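Local coordinates for protein acyl-coenzyme A oxidase 3 (Yarrowia lipolytica, PDB 5YS9) that uses FAD to oxidise acyl-CoA substrates of different chain lengths to (2E)-enoyl-CoA, reducing oxygen to hydrogen peroxide in peroxisomal fatty acid beta-oxidation, at residues A[27-31]-A[650-654]; A[41-45]-A[569-575]; A[125-130]-A[150-154]; A[436-440]-A[645-649]. One frame throughout, in Å; residues are numbered along the deposited sequence.

Contact 1: residues A[27-31]-A[650-654]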
# COMPACT_ATOMS: atom_id res chain seq x y z
N LEU A 27 -0.45 26.55 -12.98
CA LEU A 27 0.50 26.47 -11.87
C LEU A 27 1.20 27.81 -11.58
O LEU A 27 1.46 28.15 -10.44
CB LEU A 27 1.48 25.33 -12.07
CG LEU A 27 2.37 24.99 -10.86
CD1 LEU A 27 1.54 24.63 -9.64
CD2 LEU A 27 3.30 23.85 -11.20
N ALA A 28 1.45 28.61 -12.61
CA ALA A 28 1.99 29.95 -12.40
C ALA A 28 0.98 30.73 -11.61
O ALA A 28 1.34 31.40 -10.65
CB ALA A 28 2.34 30.65 -13.72
N GLY A 29 -0.31 30.59 -11.95
CA GLY A 29 -1.38 31.29 -11.25
C GLY A 29 -1.40 31.03 -9.76
O GLY A 29 -1.77 31.90 -8.98
N GLU A 30 -1.11 29.79 -9.37
CA GLU A 30 -0.98 29.40 -7.98
C GLU A 30 0.20 30.02 -7.27
O GLU A 30 0.11 30.39 -6.13
CB GLU A 30 -0.92 27.89 -7.86
CG GLU A 30 -2.11 27.19 -8.46
CD GLU A 30 -3.33 27.29 -7.60
OE1 GLU A 30 -3.32 28.05 -6.62
OE2 GLU A 30 -4.30 26.59 -7.89
N ARG A 31 1.31 30.12 -7.98
CA ARG A 31 2.51 30.71 -7.45
C ARG A 31 2.27 32.17 -7.12
O ARG A 31 2.79 32.71 -6.16
CB ARG A 31 3.68 30.52 -8.41
CG ARG A 31 4.69 29.50 -7.93
CD ARG A 31 5.54 28.92 -9.03
NE ARG A 31 6.01 27.60 -8.67
CZ ARG A 31 6.05 26.55 -9.48
NH1 ARG A 31 6.49 25.40 -9.02
NH2 ARG A 31 5.65 26.66 -10.72
N ASN A 650 6.91 18.04 -12.23
CA ASN A 650 7.95 19.05 -12.51
C ASN A 650 7.54 20.46 -12.08
O ASN A 650 6.32 20.80 -12.00
CB ASN A 650 8.37 19.05 -13.99
CG ASN A 650 9.10 17.78 -14.39
OD1 ASN A 650 9.66 17.05 -13.56
ND2 ASN A 650 9.09 17.49 -15.69
N TYR A 651 8.53 21.29 -11.83
CA TYR A 651 8.33 22.61 -11.26
C TYR A 651 7.46 23.50 -12.14
O TYR A 651 6.58 24.18 -11.64
CB TYR A 651 9.69 23.27 -11.07
CG TYR A 651 9.63 24.63 -10.47
CD1 TYR A 651 9.67 24.81 -9.11
CD2 TYR A 651 9.52 25.75 -11.26
CE1 TYR A 651 9.61 26.05 -8.55
CE2 TYR A 651 9.46 27.00 -10.71
CZ TYR A 651 9.50 27.14 -9.35
OH TYR A 651 9.44 28.37 -8.77
N ASP A 652 7.69 23.48 -13.44
CA ASP A 652 6.96 24.34 -14.35
C ASP A 652 5.49 24.00 -14.55
O ASP A 652 4.72 24.82 -15.00
CB ASP A 652 7.72 24.60 -15.65
CG ASP A 652 7.59 23.49 -16.65
OD1 ASP A 652 7.11 22.41 -16.32
OD2 ASP A 652 7.98 23.70 -17.79
N GLY A 653 5.11 22.79 -14.20
CA GLY A 653 3.72 22.41 -14.26
C GLY A 653 3.20 21.98 -15.60
O GLY A 653 2.02 21.83 -15.76
N ASP A 654 4.08 21.76 -16.56
CA ASP A 654 3.66 21.34 -17.88
C ASP A 654 3.46 19.83 -17.90
O ASP A 654 4.17 19.11 -18.55
CB ASP A 654 4.73 21.73 -18.88
CG ASP A 654 4.16 22.20 -20.18
OD1 ASP A 654 2.98 21.97 -20.44
OD2 ASP A 654 4.91 22.79 -20.96

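Contact 2: residues A[41-45]-A[569-575]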
# COMPACT_ATOMS: atom_id res chain seq x y z
N MET A 41 10.19 29.66 4.58
CA MET A 41 9.54 28.39 4.87
C MET A 41 10.56 27.22 4.79
O MET A 41 10.53 26.32 5.62
CB MET A 41 8.36 28.20 3.90
CG MET A 41 7.39 27.10 4.30
SD MET A 41 6.71 27.44 5.91
CE MET A 41 5.12 28.14 5.48
N THR A 42 11.48 27.28 3.84
CA THR A 42 12.55 26.33 3.72
C THR A 42 13.48 26.38 4.93
O THR A 42 13.92 25.31 5.41
CB THR A 42 13.36 26.54 2.42
OG1 THR A 42 12.45 26.71 1.33
CG2 THR A 42 14.22 25.38 2.16
N GLU A 43 13.77 27.58 5.44
CA GLU A 43 14.54 27.74 6.72
C GLU A 43 13.85 27.13 7.95
O GLU A 43 14.50 26.48 8.79
CB GLU A 43 14.90 29.21 7.01
CG GLU A 43 16.19 29.67 6.32
CD GLU A 43 16.35 31.17 6.30
OE1 GLU A 43 16.95 31.68 5.32
OE2 GLU A 43 15.85 31.83 7.26
N PHE A 44 12.54 27.31 8.06
CA PHE A 44 11.83 26.62 9.12
C PHE A 44 11.93 25.08 9.01
O PHE A 44 12.15 24.42 10.00
CB PHE A 44 10.37 27.05 9.16
CG PHE A 44 9.56 26.32 10.20
CD1 PHE A 44 9.78 26.55 11.54
CD2 PHE A 44 8.65 25.33 9.82
CE1 PHE A 44 9.06 25.85 12.49
CE2 PHE A 44 7.93 24.64 10.77
CZ PHE A 44 8.14 24.90 12.11
N LEU A 45 11.76 24.51 7.82
CA LEU A 45 11.81 23.04 7.67
C LEU A 45 13.15 22.46 8.02
O LEU A 45 13.22 21.39 8.61
CB LEU A 45 11.43 22.61 6.26
CG LEU A 45 9.95 22.76 5.96
CD1 LEU A 45 9.68 22.73 4.47
CD2 LEU A 45 9.17 21.68 6.67
N ARG A 569 7.76 23.78 17.81
CA ARG A 569 8.82 24.19 16.87
C ARG A 569 8.44 25.49 16.16
O ARG A 569 9.31 26.28 15.83
CB ARG A 569 9.12 23.08 15.81
CG ARG A 569 9.75 21.77 16.33
CD ARG A 569 11.17 21.88 16.91
NE ARG A 569 12.06 22.76 16.14
CZ ARG A 569 12.82 23.73 16.64
NH1 ARG A 569 12.88 23.99 17.95
NH2 ARG A 569 13.55 24.46 15.81
N ILE A 570 7.14 25.70 15.93
CA ILE A 570 6.62 26.96 15.37
C ILE A 570 6.89 28.11 16.35
O ILE A 570 7.46 29.12 15.96
CB ILE A 570 5.11 26.88 15.03
CG1 ILE A 570 4.87 25.90 13.86
CG2 ILE A 570 4.57 28.26 14.66
CD1 ILE A 570 3.44 25.41 13.67
N ASN A 571 6.44 27.93 17.59
CA ASN A 571 6.66 28.90 18.65
C ASN A 571 8.15 29.16 18.78
O ASN A 571 8.56 30.29 18.80
CB ASN A 571 6.08 28.41 19.98
CG ASN A 571 6.21 29.46 21.09
OD1 ASN A 571 6.88 29.25 22.12
ND2 ASN A 571 5.56 30.62 20.88
N ALA A 572 8.97 28.12 18.81
CA ALA A 572 10.41 28.29 19.05
C ALA A 572 11.20 28.90 17.90
O ALA A 572 12.13 29.64 18.17
CB ALA A 572 11.05 26.97 19.44
N SER A 573 10.90 28.57 16.64
CA SER A 573 11.82 28.87 15.52
C SER A 573 11.26 29.53 14.26
O SER A 573 12.02 29.87 13.37
CB SER A 573 12.53 27.59 15.10
OG SER A 573 11.59 26.71 14.50
N ALA A 574 9.95 29.73 14.18
CA ALA A 574 9.34 30.29 12.98
C ALA A 574 9.37 31.83 12.92
O ALA A 574 8.80 32.54 13.79
CB ALA A 574 7.90 29.80 12.89
N LYS A 575 10.00 32.36 11.87
CA LYS A 575 9.96 33.79 11.57
C LYS A 575 8.52 34.28 11.38
O LYS A 575 7.63 33.51 11.00
CB LYS A 575 10.77 34.11 10.32
CG LYS A 575 12.25 34.06 10.54
CD LYS A 575 12.95 34.29 9.23
CE LYS A 575 14.44 34.36 9.48
NZ LYS A 575 15.20 34.65 8.22
O HOH W 1 12.81 23.25 13.03

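Contact 3: residues A[125-130]-A[150-154]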
# COMPACT_ATOMS: atom_id res chain seq x y z
N HIS A 125 27.64 -1.87 4.88
CA HIS A 125 29.00 -1.66 5.34
C HIS A 125 29.18 -0.35 6.11
O HIS A 125 29.73 -0.31 7.19
CB HIS A 125 29.96 -1.67 4.16
CG HIS A 125 31.36 -1.31 4.53
ND1 HIS A 125 32.30 -2.24 4.89
CD2 HIS A 125 31.95 -0.10 4.65
CE1 HIS A 125 33.42 -1.62 5.20
NE2 HIS A 125 33.24 -0.33 5.07
N THR A 126 28.69 0.71 5.52
CA THR A 126 29.00 2.04 5.98
C THR A 126 28.43 2.32 7.37
O THR A 126 29.08 2.94 8.19
CB THR A 126 28.68 3.06 4.87
OG1 THR A 126 29.89 3.69 4.46
CG2 THR A 126 27.68 4.10 5.28
N GLY A 127 27.22 1.85 7.63
CA GLY A 127 26.65 2.03 8.94
C GLY A 127 26.59 0.81 9.83
O GLY A 127 27.03 0.86 10.97
N LEU A 128 26.02 -0.28 9.34
CA LEU A 128 25.86 -1.45 10.18
C LEU A 128 27.14 -2.18 10.56
O LEU A 128 27.40 -2.37 11.72
CB LEU A 128 24.90 -2.43 9.53
CG LEU A 128 23.53 -1.95 9.12
CD1 LEU A 128 22.86 -3.02 8.29
CD2 LEU A 128 22.72 -1.67 10.35
N PHE A 129 27.98 -2.48 9.59
CA PHE A 129 29.27 -3.16 9.90
C PHE A 129 30.26 -2.25 10.58
O PHE A 129 30.82 -2.62 11.58
CB PHE A 129 29.96 -3.73 8.66
CG PHE A 129 31.30 -4.40 8.98
CD1 PHE A 129 31.35 -5.71 9.42
CD2 PHE A 129 32.50 -3.70 8.83
CE1 PHE A 129 32.56 -6.33 9.70
CE2 PHE A 129 33.73 -4.30 9.13
CZ PHE A 129 33.76 -5.64 9.56
N MET A 130 30.51 -1.08 9.99
CA MET A 130 31.36 -0.05 10.60
C MET A 130 30.82 0.40 11.98
O MET A 130 31.59 0.63 12.89
CB MET A 130 31.52 1.16 9.70
CG MET A 130 32.44 0.96 8.50
SD MET A 130 34.00 0.14 8.89
CE MET A 130 34.84 1.48 9.72
N ALA A 150 38.98 -1.49 6.15
CA ALA A 150 37.54 -1.47 6.36
C ALA A 150 36.91 -0.07 6.32
O ALA A 150 35.74 0.06 5.98
CB ALA A 150 37.21 -2.17 7.65
N ALA A 151 37.64 0.97 6.68
CA ALA A 151 37.10 2.34 6.62
C ALA A 151 37.01 2.82 5.17
O ALA A 151 36.06 3.43 4.78
CB ALA A 151 37.95 3.29 7.44
N ASP A 152 38.01 2.52 4.37
CA ASP A 152 38.12 3.01 3.03
C ASP A 152 37.50 2.05 1.96
O ASP A 152 37.60 2.32 0.77
CB ASP A 152 39.60 3.23 2.73
CG ASP A 152 40.27 4.15 3.73
OD1 ASP A 152 39.61 4.71 4.61
OD2 ASP A 152 41.49 4.32 3.63
N VAL A 153 36.90 0.94 2.39
CA VAL A 153 36.41 -0.12 1.49
C VAL A 153 37.45 -0.43 0.43
O VAL A 153 37.17 -0.32 -0.77
CB VAL A 153 35.02 0.21 0.89
CG1 VAL A 153 34.36 -1.03 0.34
CG2 VAL A 153 34.09 0.82 1.95
N LYS A 154 38.65 -0.80 0.89
CA LYS A 154 39.80 -1.14 0.06
C LYS A 154 40.13 -2.58 0.35
O LYS A 154 40.50 -2.90 1.45
CB LYS A 154 41.02 -0.31 0.44
CG LYS A 154 40.82 1.21 0.46
CD LYS A 154 41.02 1.88 -0.89
CE LYS A 154 42.47 2.30 -1.12
NZ LYS A 154 42.60 3.32 -2.21

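Contact 4: residues A[436-440]-A[645-649]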
# COMPACT_ATOMS: atom_id res chain seq x y z
N SER A 436 1.54 5.00 -13.73
CA SER A 436 2.69 5.05 -14.63
C SER A 436 3.96 4.93 -13.83
O SER A 436 4.22 5.76 -12.96
CB SER A 436 2.74 6.35 -15.47
OG SER A 436 4.06 6.55 -15.99
N GLY A 437 4.76 3.92 -14.12
CA GLY A 437 6.06 3.77 -13.46
C GLY A 437 6.91 5.05 -13.42
O GLY A 437 7.68 5.26 -12.49
N TYR A 438 6.80 5.89 -14.44
CA TYR A 438 7.62 7.12 -14.55
C TYR A 438 7.23 8.19 -13.52
O TYR A 438 8.01 9.06 -13.22
CB TYR A 438 7.62 7.68 -16.02
CG TYR A 438 8.02 6.60 -16.98
CD1 TYR A 438 9.29 5.98 -16.87
CD2 TYR A 438 7.12 6.10 -17.93
CE1 TYR A 438 9.64 4.91 -17.69
CE2 TYR A 438 7.48 5.04 -18.77
CZ TYR A 438 8.73 4.47 -18.64
OH TYR A 438 9.09 3.43 -19.45
N ASN A 439 6.02 8.12 -12.99
CA ASN A 439 5.65 9.04 -11.95
C ASN A 439 6.06 8.57 -10.54
O ASN A 439 5.77 9.25 -9.59
CB ASN A 439 4.19 9.39 -12.09
CG ASN A 439 3.93 10.19 -13.35
OD1 ASN A 439 4.64 11.17 -13.60
ND2 ASN A 439 2.97 9.76 -14.16
N GLY A 440 6.74 7.42 -10.43
CA GLY A 440 7.51 7.05 -9.25
C GLY A 440 6.78 6.36 -8.13
O GLY A 440 7.40 5.65 -7.33
N ASN A 645 11.64 13.47 -9.98
CA ASN A 645 11.76 12.28 -10.80
C ASN A 645 10.42 11.75 -11.27
O ASN A 645 10.19 10.56 -11.29
CB ASN A 645 12.57 11.19 -10.11
CG ASN A 645 13.24 10.24 -11.08
OD1 ASN A 645 13.68 9.18 -10.70
ND2 ASN A 645 13.31 10.62 -12.33
N ALA A 646 9.52 12.66 -11.61
CA ALA A 646 8.24 12.32 -12.18
C ALA A 646 7.80 13.45 -13.08
O ALA A 646 7.81 14.59 -12.66
CB ALA A 646 7.23 12.07 -11.08
N PRO A 647 7.36 13.16 -14.29
CA PRO A 647 7.00 14.21 -15.24
C PRO A 647 5.84 15.09 -14.81
O PRO A 647 5.86 16.28 -15.05
CB PRO A 647 6.61 13.44 -16.49
CG PRO A 647 6.75 12.01 -16.18
CD PRO A 647 7.57 11.88 -14.95
N ILE A 648 4.83 14.50 -14.21
CA ILE A 648 3.65 15.24 -13.77
C ILE A 648 3.94 16.16 -12.58
O ILE A 648 3.17 17.05 -12.29
CB ILE A 648 2.45 14.30 -13.53
CG1 ILE A 648 2.71 13.33 -12.39
CG2 ILE A 648 2.12 13.54 -14.80
CD1 ILE A 648 1.52 12.50 -12.02
N GLY A 649 5.03 15.90 -11.88
CA GLY A 649 5.47 16.71 -10.77
C GLY A 649 6.52 17.78 -10.99
O GLY A 649 7.01 18.36 -10.04

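Contact 1: residues A[27-31]-A[650-654]
Arg31, in the last turn of helix 23-31, both stacks on the Tyr651 ring and binds that residue's carbonyl, joining the helix to a type I beta turn running from Asn650 to Gly653. Its guanidinium lies over one face of the phenol, the planes 18° apart and CZ 3.6 Å from the ring centroid, a cation-pi stack. The end of the same group bonds Tyr651 O in the guanidinium plane, NH1 at 2.9 Å and NH2 at 2.8 Å, both reaching it from one face of the carbonyl plane. One residue can offer both surfaces because CG of Tyr651 stands anti to its own N (chi1 -179°). A leucine in place of Arg31 would probably leave Tyr651 O without these two donors, the phenol freer to turn, and Asp635, salt-bridged to NE, without its mate. Beside the guanidinium, Leu27 CD2 approaches Tyr651 O to 3.3 Å and the bare CA of Gly653 to 3.4 Å. Further out, Gly653 N to Asn650 O closes the turn. An Asx turn overlaps its end: Asp652 OD1, also bonded by His658, accepts from Asp654 N at 3.1 Å, the donor above the carboxylate plane.

Contact 2: residues A[41-45]-A[569-575]
Arg569 O, which meets the ring edge of Phe44 at CE1 (3.4 Å), is gripped by two donors from the residue four positions on: Ser573 OG at 2.7 Å and Ser573 N at 2.9 Å, one from each face of the carbonyl plane. The contact is helix-on-helix packing: Phe44 of helix 38-46, in the N-terminal region, inserts against the C-terminal part of helix 547-573, in the C-terminal helical region of the acyl-CoA oxidase. The two short helical segments cross at 112°, their axes 11.4 Å apart. A chi1 of 177° turns the Phe44 ring away from its own N and toward this turn, where Ser573 OG also lies at its edge, 3.3 Å from CE1. CZ packs on Ile570 CG1 at 3.8 Å and CD1 on the methyl of Ala574, both approaching the ring obliquely. Leu582 of helix 579-596 and Met367 of helix 349-385 also touch Phe44. A water accepts from Arg569 NH2 and donates a weak bond to Phe44 O, linking the backbone of one helix to a side chain of the other. Lys575, in the loop that follows, forms a salt bridge to Glu43: NZ meets the syn lone pair of OE2 at 3.0 Å.

Contact 3: residues A[125-130]-A[150-154]
His125 makes the polar link across this contact, its NE2 donating to Ala150 O. The distance is short, 2.7 Å, but the bond is weak, since the angle at the hydrogen is only 125°, with the oxygen at the ring edge. The other ring nitrogen, ND1, is bonded to Gly158 N, so that a single imidazole ties helix 116-136 to the loop at Ala150 and to the start of strand 158-161. Replacing His125 by a leucine would probably leave Ala150 O and Gly158 N without these partners. The helix itself departs from regularity here: a wider pi-type turn runs through 125-129, with Met130 N bonded to His125 O at 3.0 Å. This is the N-terminal helical domain of the acyl-CoA oxidase fold meeting the approach to the beta domain. Van der Waals contacts lie beside the polar one. Val153 comes from the opposite direction to His125 and lays CG2 obliquely against NE2, at 3.4 Å. Met130, bent at chi2 (-46°) and chi3 (-74°), curls toward the same carbonyl: SD stands 3.4 Å from Ala150 O and makes an apolar contact with Ala150 CB at 4.1 Å, while CE reaches Ala151 CA at 3.9 Å. Phe129 turns its ring edge to the Ala150 methyl, CE2 to CB 4.3 Å. The same loop also meets the second subunit, whose Arg687 bonds Asp152 O and Val153 O and whose Phe684 packs on Val153.

Contact 4: residues A[436-440]-A[645-649]
A short 3-10 turn, 437-439, just after the FAD-pocket residue Tyr435, is joined here to the loop between helices 641-644 and 655-666. Asn439 has the largest share of the contact, and its amide illustrates how one side chain can serve two loops. ND2 is bonded to His433 O in its own loop, which points OD1 across to the other, where it takes a weak but nearly straight bond from Ile648 N (3.4 Å, 172° at the hydrogen). OD1 is also closely packed by carbon, with Ile648 CG1 at 3.1 Å and Pro647 CD at 3.3 Å. The isoleucine reaches over because its CG1 sits between backbone N and carbonyl carbon, the crowded position (chi1 64°), and the two side chains cross at about a right angle. Alongside, Tyr438 O receives a CA-H...O contact from Ala646 CA at 3.4 Å, and Pro647 CD lies 3.3 Å from that same Tyr438 O. The Ala646 methyl rests 3.5 Å from Asn439 O. Leading into the turn, Ser436 OG accepts from Tyr438 N, an ST turn. The Tyr438 hydroxyl is hydrogen-bonded to Asp75, Asn667 and the backbone N of Lys252 of the second subunit. Around the join, Ile323 of helix 300-330 packs on Ala646 and Ile648, while helix 655-666 brings Tyr659 against Asn439 and Val655 against Ile648; Gly440 stands at the N-cap position of helix 441-448.

Contacts 1 and 4 share one loop: segments 645-649 and 650-654 adjoin, and their contact centres lie 16 Å apart. That loop therefore meets both helix 23-31 and the turn after the FAD-pocket residues Gly431, Gly432 and Tyr435. Contact 2 also joins the N-terminal region to the C-terminal helices, 25 Å from contact 1 between centres, and is nested within the chain loop that contact 1 closes. Contact 3 spans far less sequence and lies 34 Å from contact 4 between centres. Yet both touch the second subunit. In contact 3 the side chain of Phe129 comes to about 9 Å from a bound FAD; in contact 4 that of Ile648 likewise lies about 9 Å from a bound FAD.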